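Local coordinates for protein 2-dehydropantoate 2-reductase (Enterococcus faecium DO, PDB 5X20) that probably catalyses the NADPH-dependent reduction of 2-dehydropantoate (ketopantoate) to (R)-pantoate in pantothenate biosynthesis, and is seen here with NAD bound, at residues 197-202 against 259-264; 267-272 against 307-312. All coordinates share one frame; numbering follows the deposited sequence.

Contact 1. Residues 197-202 against 259-264; sequences LCTILD and PSMYQD. With AOT (2-oxidanylidene-2-phenylazanyl-ethanoic acid), chain H.
Y262 lays the edge of its ring along the end of helix 180-201. Y262 CD2 stands 3.6 Å from C198 O, close to the ring plane, and the hydroxyl donates a hydrogen bond to the carboxylate of D202, Y262 OH lying 2.7 Å from D202 OD1 and nearly in line with the C-O bond. The tyrosine reaches this far because CG lies anti to its backbone N (chi1 -179°), which sends the ring across the gap. D202 meets it from just beyond the last helical turn, where its positive phi breaks the helix; carboxylate and ring planes lie only 25° apart. At the start of helix 260-267, P259 sets its ring against C198, with C198 CB 3.7 Å from P259 CD and C198 SG 3.7 Å from P259 CG, a small apolar patch suited to a slim cysteine. Proline fits the N-cap, a position whose own N-H makes no bond within the helix. T199 points OG1 at M261 CG and at the backbone of Y262; the 3.2 Å approach of T199 OG1 to Y262 N is too bent for a hydrogen bond, and the hydroxyl is bonded instead to N195 O of its own helix. The first turn of helix 260-267 also holds the bound 2-oxo-2-(phenylamino)acetate, in what is probably the substrate pocket: S260 N and OG both bond its carboxylate, S260 N to O2 at 3.0 Å and S260 OG to O3 at 2.6 Å, while N105 and N191 hold the ligand too. The segments run at 38° with axes 8.3 Å apart in the all-helical C-terminal region, where M205 of helix 205-209 packs on C198 and P259, and helix 293-308 lies against I200.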
loop_
_atom_site.group_PDB
_atom_site.type_symbol
_atom_site.label_atom_id
_atom_site.label_comp_id
_atom_site.label_asym_id
_atom_site.label_seq_id
_atom_site.Cartn_x
_atom_site.Cartn_y
_atom_site.Cartn_z
ATOM N N LEU A 197 6.598 3.682 -1.259
ATOM C CA LEU A 197 5.678 4.262 -0.273
ATOM C C LEU A 197 4.889 5.469 -0.825
ATOM O O LEU A 197 3.665 5.538 -0.652
ATOM C CB LEU A 197 6.388 4.635 1.012
ATOM C CG LEU A 197 7.015 3.511 1.797
ATOM C CD1 LEU A 197 7.791 4.108 2.972
ATOM C CD2 LEU A 197 5.971 2.527 2.286
ATOM N N CYS A 198 5.563 6.360 -1.538
ATOM C CA CYS A 198 4.857 7.494 -2.197
ATOM C C CYS A 198 3.846 7.026 -3.236
ATOM O O CYS A 198 2.751 7.517 -3.292
ATOM C CB CYS A 198 5.849 8.472 -2.830
ATOM S SG CYS A 198 6.758 9.471 -1.630
ATOM N N THR A 199 4.247 6.062 -4.050
ATOM C CA THR A 199 3.375 5.522 -5.035
ATOM C C THR A 199 2.111 4.883 -4.457
ATOM O O THR A 199 1.037 5.083 -4.966
ATOM C CB THR A 199 4.113 4.475 -5.813
ATOM O OG1 THR A 199 5.192 5.113 -6.529
ATOM C CG2 THR A 199 3.201 3.765 -6.807
ATOM N N ILE A 200 2.264 4.081 -3.418
ATOM C CA ILE A 200 1.150 3.356 -2.818
ATOM C C ILE A 200 0.287 4.293 -2.011
ATOM O O ILE A 200 -0.957 4.175 -2.025
ATOM C CB ILE A 200 1.662 2.150 -1.980
ATOM C CG1 ILE A 200 2.031 0.995 -2.904
ATOM C CG2 ILE A 200 0.644 1.667 -0.986
ATOM C CD1 ILE A 200 0.880 0.436 -3.704
ATOM N N LEU A 201 0.903 5.257 -1.341
ATOM C CA LEU A 201 0.130 6.146 -0.482
ATOM C C LEU A 201 -0.419 7.360 -1.184
ATOM O O LEU A 201 -1.238 8.080 -0.617
ATOM C CB LEU A 201 0.946 6.556 0.722
ATOM C CG LEU A 201 1.139 5.413 1.700
ATOM C CD1 LEU A 201 2.229 5.801 2.676
ATOM C CD2 LEU A 201 -0.157 5.089 2.437
ATOM N N ASP A 202 0.053 7.602 -2.399
ATOM C CA ASP A 202 -0.311 8.777 -3.178
ATOM C C ASP A 202 0.025 10.097 -2.435
ATOM O O ASP A 202 -0.851 10.884 -2.114
ATOM C CB ASP A 202 -1.808 8.735 -3.536
ATOM C CG ASP A 202 -2.179 9.749 -4.608
ATOM O OD1 ASP A 202 -1.278 10.346 -5.251
ATOM O OD2 ASP A 202 -3.373 9.951 -4.786
ATOM N N PRO A 259 8.561 11.048 -6.295
ATOM C CA PRO A 259 9.603 10.254 -6.821
ATOM C C PRO A 259 9.287 9.752 -8.219
ATOM O O PRO A 259 8.108 9.673 -8.632
ATOM C CB PRO A 259 9.646 9.043 -5.829
ATOM C CG PRO A 259 8.931 9.501 -4.626
ATOM C CD PRO A 259 7.925 10.451 -5.112
ATOM N N SER A 260 10.321 9.265 -8.880
ATOM C CA SER A 260 10.176 8.773 -10.220
ATOM C C SER A 260 9.124 7.665 -10.368
ATOM O O SER A 260 8.408 7.597 -11.377
ATOM C CB SER A 260 11.541 8.308 -10.754
ATOM O OG SER A 260 11.977 7.089 -10.183
ATOM N N MET A 261 9.055 6.763 -9.383
ATOM C CA MET A 261 8.138 5.628 -9.453
ATOM C C MET A 261 6.706 6.122 -9.425
ATOM O O MET A 261 5.867 5.630 -10.132
ATOM C CB MET A 261 8.387 4.657 -8.327
ATOM C CG MET A 261 7.511 3.389 -8.391
ATOM S SD MET A 261 7.976 2.196 -7.098
ATOM C CE MET A 261 9.570 1.655 -7.658
ATOM N N TYR A 262 6.447 7.133 -8.628
ATOM C CA TYR A 262 5.124 7.796 -8.634
ATOM C C TYR A 262 4.784 8.392 -9.990
ATOM O O TYR A 262 3.712 8.189 -10.519
ATOM C CB TYR A 262 5.098 8.878 -7.546
ATOM C CG TYR A 262 3.785 9.587 -7.463
ATOM C CD1 TYR A 262 3.411 10.555 -8.403
ATOM C CD2 TYR A 262 2.912 9.322 -6.416
ATOM C CE1 TYR A 262 2.194 11.192 -8.322
ATOM C CE2 TYR A 262 1.707 9.975 -6.311
ATOM C CZ TYR A 262 1.351 10.905 -7.279
ATOM O OH TYR A 262 0.143 11.520 -7.176
ATOM N N GLN A 263 5.735 9.124 -10.581
ATOM C CA GLN A 263 5.548 9.698 -11.922
ATOM C C GLN A 263 5.271 8.584 -12.907
ATOM O O GLN A 263 4.336 8.684 -13.705
ATOM C CB GLN A 263 6.756 10.534 -12.383
ATOM C CG GLN A 263 7.219 11.680 -11.461
ATOM C CD GLN A 263 6.224 12.847 -11.279
ATOM O OE1 GLN A 263 5.013 12.667 -11.238
ATOM N NE2 GLN A 263 6.757 14.049 -11.176
ATOM N N ASP A 264 6.031 7.503 -12.824
ATOM C CA ASP A 264 5.818 6.360 -13.727
ATOM C C ASP A 264 4.424 5.815 -13.661
ATOM O O ASP A 264 3.748 5.738 -14.685
ATOM C CB ASP A 264 6.758 5.188 -13.436
ATOM C CG ASP A 264 8.205 5.425 -13.917
ATOM O OD1 ASP A 264 8.432 6.299 -14.801
ATOM O OD2 ASP A 264 9.120 4.721 -13.411
HETATM C C1 AOT H . 16.066 10.796 -5.981
HETATM N N1 AOT H . 15.138 10.202 -6.688
HETATM O O1 AOT H . 16.408 8.578 -7.496
HETATM C C2 AOT H . 16.022 10.673 -4.611
HETATM O O2 AOT H . 13.144 9.286 -7.841
HETATM O O3 AOT H . 14.089 7.717 -8.768
HETATM C C8 AOT H . 14.147 8.697 -8.060
HETATM C C7 AOT H . 15.366 9.153 -7.412
HETATM C C4 AOT H . 16.972 11.308 -3.846
HETATM C C6 AOT H . 17.962 12.075 -4.421
HETATM C C5 AOT H . 18.000 12.175 -5.778
HETATM C C3 AOT H . 17.064 11.549 -6.562
#

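Contact 2. Residues 267-272 against 307-312; sequences KNHRLT and DSLNVK. With NAD (nicotinamide-adenine-dinucleotide), chain G.
V311 presses its two methyl branches against the backbone of 269-271. V311 CG1 sits 3.2 Å from L271 N, and V311 CG2 lies 3.3 Å from H269 O. With CG1 anti to its backbone N (chi1 170°), the two branches spread along the chain, CG2 at H269 and CG1 at the R270-L271 peptide; valine suits the place because its two methyls branch at CB, close to the backbone. L271 lies alongside, pointing the other way, with L271 CD2 3.9 Å from V311 CG1, while the H269 ring approaches L309 obliquely, H269 CD2 4.2 Å from L309 CD1. K312, the C-terminal residue, also packs on L271, but it is poorly ordered. The tail comes to this place through a Schellman motif that ends helix 293-308: N310, with positive phi, is its C-prime residue, N310 N bonding D307 O and V311 N bonding E306 O. On the far side of the loop R270 turns away to the cofactor. Both terminal nitrogens grip one phosphate oxygen of NAD, O1A, at 2.8 Å from R270 NH1 and 3.0 Å from R270 NH2, with O1A at the guanidinium edge; N7A of the adenine lies 3.4 Å above one face. An arginine suits this spot, as its flat cation can meet both the phosphate and the base. Further out, backbone bonds between R270 and D264 tie the loop to helix 260-267, L265 of that helix backs L309 and V311, and T272 OG1 bonds E306.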
loop_
_atom_site.group_PDB
_atom_site.type_symbol
_atom_site.label_atom_id
_atom_site.label_comp_id
_atom_site.label_asym_id
_atom_site.label_seq_id
_atom_site.Cartn_x
_atom_site.Cartn_y
_atom_site.Cartn_z
ATOM N N LYS A 267 1.015 8.979 -12.264
ATOM C CA LYS A 267 0.861 9.996 -13.302
ATOM C C LYS A 267 0.850 9.448 -14.729
ATOM O O LYS A 267 -0.049 9.725 -15.479
ATOM C CB LYS A 267 1.938 11.034 -13.131
ATOM C CG LYS A 267 1.962 12.031 -14.277
ATOM C CD LYS A 267 2.645 13.364 -13.951
ATOM C CE LYS A 267 2.729 14.255 -15.215
ATOM N NZ LYS A 267 4.140 14.538 -15.609
ATOM N N ASN A 268 1.821 8.605 -15.101
ATOM C CA ASN A 268 1.940 8.195 -16.508
ATOM C C ASN A 268 1.451 6.818 -16.843
ATOM O O ASN A 268 1.528 6.408 -18.004
ATOM C CB ASN A 268 3.371 8.338 -16.933
ATOM C CG ASN A 268 3.811 9.778 -16.877
ATOM O OD1 ASN A 268 3.042 10.662 -17.221
ATOM N ND2 ASN A 268 5.021 10.020 -16.497
ATOM N N HIS A 269 0.959 6.083 -15.848
ATOM C CA HIS A 269 0.475 4.742 -16.078
ATOM C C HIS A 269 1.509 3.880 -16.795
ATOM O O HIS A 269 1.205 3.112 -17.693
ATOM C CB HIS A 269 -0.850 4.768 -16.845
ATOM C CG HIS A 269 -1.979 5.295 -16.026
ATOM N ND1 HIS A 269 -3.293 5.204 -16.413
ATOM C CD2 HIS A 269 -1.988 5.893 -14.811
ATOM C CE1 HIS A 269 -4.063 5.729 -15.481
ATOM N NE2 HIS A 269 -3.293 6.165 -14.502
ATOM N N ARG A 270 2.750 3.939 -16.314
ATOM C CA ARG A 270 3.825 3.081 -16.826
ATOM C C ARG A 270 4.274 2.078 -15.732
ATOM O O ARG A 270 4.158 2.364 -14.540
ATOM C CB ARG A 270 5.003 3.919 -17.279
ATOM C CG ARG A 270 4.703 4.726 -18.521
ATOM C CD ARG A 270 5.796 5.744 -18.770
ATOM N NE ARG A 270 7.046 5.113 -19.182
ATOM C CZ ARG A 270 8.253 5.577 -18.876
ATOM N NH1 ARG A 270 8.378 6.678 -18.148
ATOM N NH2 ARG A 270 9.335 4.935 -19.297
ATOM N N LEU A 271 4.777 0.911 -16.138
ATOM C CA LEU A 271 5.360 -0.046 -15.227
ATOM C C LEU A 271 6.536 0.570 -14.446
ATOM O O LEU A 271 7.230 1.410 -14.945
ATOM C CB LEU A 271 5.848 -1.287 -15.956
ATOM C CG LEU A 271 4.792 -2.255 -16.457
ATOM C CD1 LEU A 271 5.433 -3.316 -17.358
ATOM C CD2 LEU A 271 4.021 -2.909 -15.290
ATOM N N THR A 272 6.712 0.116 -13.225
ATOM C CA THR A 272 7.761 0.608 -12.343
ATOM C C THR A 272 8.980 -0.335 -12.305
ATOM O O THR A 272 8.932 -1.484 -12.741
ATOM C CB THR A 272 7.270 0.724 -10.888
ATOM O OG1 THR A 272 7.144 -0.594 -10.325
ATOM C CG2 THR A 272 5.911 1.463 -10.835
ATOM N N ASP A 307 -1.418 -3.517 -11.881
ATOM C CA ASP A 307 -2.522 -4.270 -12.443
ATOM C C ASP A 307 -3.846 -3.518 -12.343
ATOM O O ASP A 307 -4.697 -3.631 -13.239
ATOM C CB ASP A 307 -2.698 -5.634 -11.750
ATOM C CG ASP A 307 -1.478 -6.515 -11.902
ATOM O OD1 ASP A 307 -0.680 -6.205 -12.805
ATOM O OD2 ASP A 307 -1.307 -7.525 -11.099
ATOM N N SER A 308 -4.081 -2.833 -11.238
ATOM C CA SER A 308 -5.409 -2.203 -11.023
ATOM C C SER A 308 -5.594 -1.009 -11.937
ATOM O O SER A 308 -6.701 -0.628 -12.243
ATOM C CB SER A 308 -5.572 -1.755 -9.588
ATOM O OG SER A 308 -4.839 -0.573 -9.359
ATOM N N LEU A 309 -4.476 -0.453 -12.408
ATOM C CA LEU A 309 -4.510 0.603 -13.399
ATOM C C LEU A 309 -4.349 0.064 -14.824
ATOM O O LEU A 309 -4.255 0.818 -15.769
ATOM C CB LEU A 309 -3.415 1.607 -13.119
ATOM C CG LEU A 309 -3.555 2.311 -11.802
ATOM C CD1 LEU A 309 -2.367 3.203 -11.593
ATOM C CD2 LEU A 309 -4.861 3.121 -11.754
ATOM N N ASN A 310 -4.360 -1.250 -14.959
ATOM C CA ASN A 310 -4.154 -1.881 -16.255
ATOM C C ASN A 310 -2.886 -1.456 -16.993
ATOM O O ASN A 310 -2.890 -1.275 -18.210
ATOM C CB ASN A 310 -5.396 -1.836 -17.147
ATOM C CG ASN A 310 -5.886 -3.226 -17.516
ATOM O OD1 ASN A 310 -5.373 -3.854 -18.443
ATOM N ND2 ASN A 310 -6.874 -3.721 -16.777
ATOM N N VAL A 311 -1.795 -1.330 -16.243
ATOM C CA VAL A 311 -0.531 -0.996 -16.811
ATOM C C VAL A 311 0.179 -2.278 -17.319
ATOM O O VAL A 311 0.346 -3.215 -16.565
ATOM C CB VAL A 311 0.250 -0.186 -15.785
ATOM C CG1 VAL A 311 1.685 0.026 -16.190
ATOM C CG2 VAL A 311 -0.462 1.150 -15.571
ATOM N N LYS A 312 0.605 -2.217 -18.605
ATOM C CA LYS A 312 1.392 -3.230 -19.373
ATOM C C LYS A 312 1.681 -4.478 -18.536
ATOM O O LYS A 312 2.852 -4.993 -18.611
ATOM C CB LYS A 312 2.709 -2.613 -19.882
ATOM C CG LYS A 312 3.131 -1.334 -19.165
ATOM C CD LYS A 312 2.873 -0.070 -19.984
ATOM C CE LYS A 312 1.620 -0.160 -20.850
ATOM N NZ LYS A 312 0.418 0.404 -20.184
ATOM O OXT LYS A 312 0.724 -4.927 -17.814
HETATM P PA NAD G . 12.338 7.840 -18.351
HETATM O O1A NAD G . 11.146 6.967 -18.111
HETATM O O2A NAD G . 12.178 9.348 -18.530
HETATM O O5B NAD G . 13.051 7.329 -19.682
HETATM C C5B NAD G . 13.378 5.968 -19.858
HETATM C C4B NAD G . 13.126 5.518 -21.287
HETATM O O4B NAD G . 11.732 5.349 -21.398
HETATM C C3B NAD G . 13.520 6.524 -22.364
HETATM O O3B NAD G . 13.958 5.818 -23.487
HETATM C C2B NAD G . 12.234 7.211 -22.676
HETATM O O2B NAD G . 12.135 7.829 -23.952
HETATM C C1B NAD G . 11.305 6.029 -22.535
HETATM N N9A NAD G . 9.955 6.527 -22.308
HETATM C C8A NAD G . 9.591 7.448 -21.427
HETATM N N7A NAD G . 8.280 7.682 -21.524
HETATM C C5A NAD G . 7.808 6.907 -22.498
HETATM C C6A NAD G . 6.499 6.683 -23.116
HETATM N N6A NAD G . 5.391 7.343 -22.693
HETATM N N1A NAD G . 6.472 5.807 -24.120
HETATM C C2A NAD G . 7.546 5.125 -24.542
HETATM N N3A NAD G . 8.786 5.280 -24.061
HETATM C C4A NAD G . 8.944 6.152 -23.035
HETATM O O3 NAD G . 13.296 7.448 -17.142
HETATM P PN NAD G . 14.372 8.366 -16.384
HETATM O O1N NAD G . 13.554 9.171 -15.366
HETATM O O2N NAD G . 15.353 9.070 -17.278
HETATM O O5D NAD G . 15.087 7.240 -15.502
HETATM C C5D NAD G . 16.206 6.538 -16.029
HETATM C C4D NAD G . 17.020 5.871 -14.914
HETATM O O4D NAD G . 17.544 6.900 -14.050
HETATM C C3D NAD G . 16.076 5.030 -14.078
HETATM O O3D NAD G . 16.682 3.832 -13.634
HETATM C C2D NAD G . 15.717 5.941 -12.908
HETATM O O2D NAD G . 15.306 5.237 -11.730
HETATM C C1D NAD G . 17.023 6.693 -12.734
HETATM N N1N NAD G . 16.943 7.969 -12.037
HETATM C C2N NAD G . 15.990 8.857 -12.405
HETATM C C3N NAD G . 15.889 10.079 -11.720
HETATM C C7N NAD G . 14.898 11.156 -12.105
HETATM O O7N NAD G . 14.884 12.196 -11.461
HETATM N N7N NAD G . 14.158 11.070 -13.215
HETATM C C4N NAD G . 16.836 10.353 -10.713
HETATM C C5N NAD G . 17.859 9.411 -10.409
HETATM C C6N NAD G . 17.926 8.235 -11.094
#

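Overall arrangement
Contact 1 is mainly buried and joins two helices, whereas contact 2 is a surface contact between a loop and the chain's C-terminal tail. They share one element: helix 260-267 carries one side of contact 1 and runs directly into the loop of contact 2. The two touch at that junction, where Q263 O probably accepts a hydrogen bond from N268 N and M261 packs on T272. A tyrosine-aspartate hydrogen bond links the segments of contact 1, while contact 2 has no hydrogen bond across it and relies on valine methyls packed against backbone, with leucine alongside. Contact 1 holds the oxo-acid ligand, probably in the substrate pocket, and contact 2 the cofactor; both reach the second subunit.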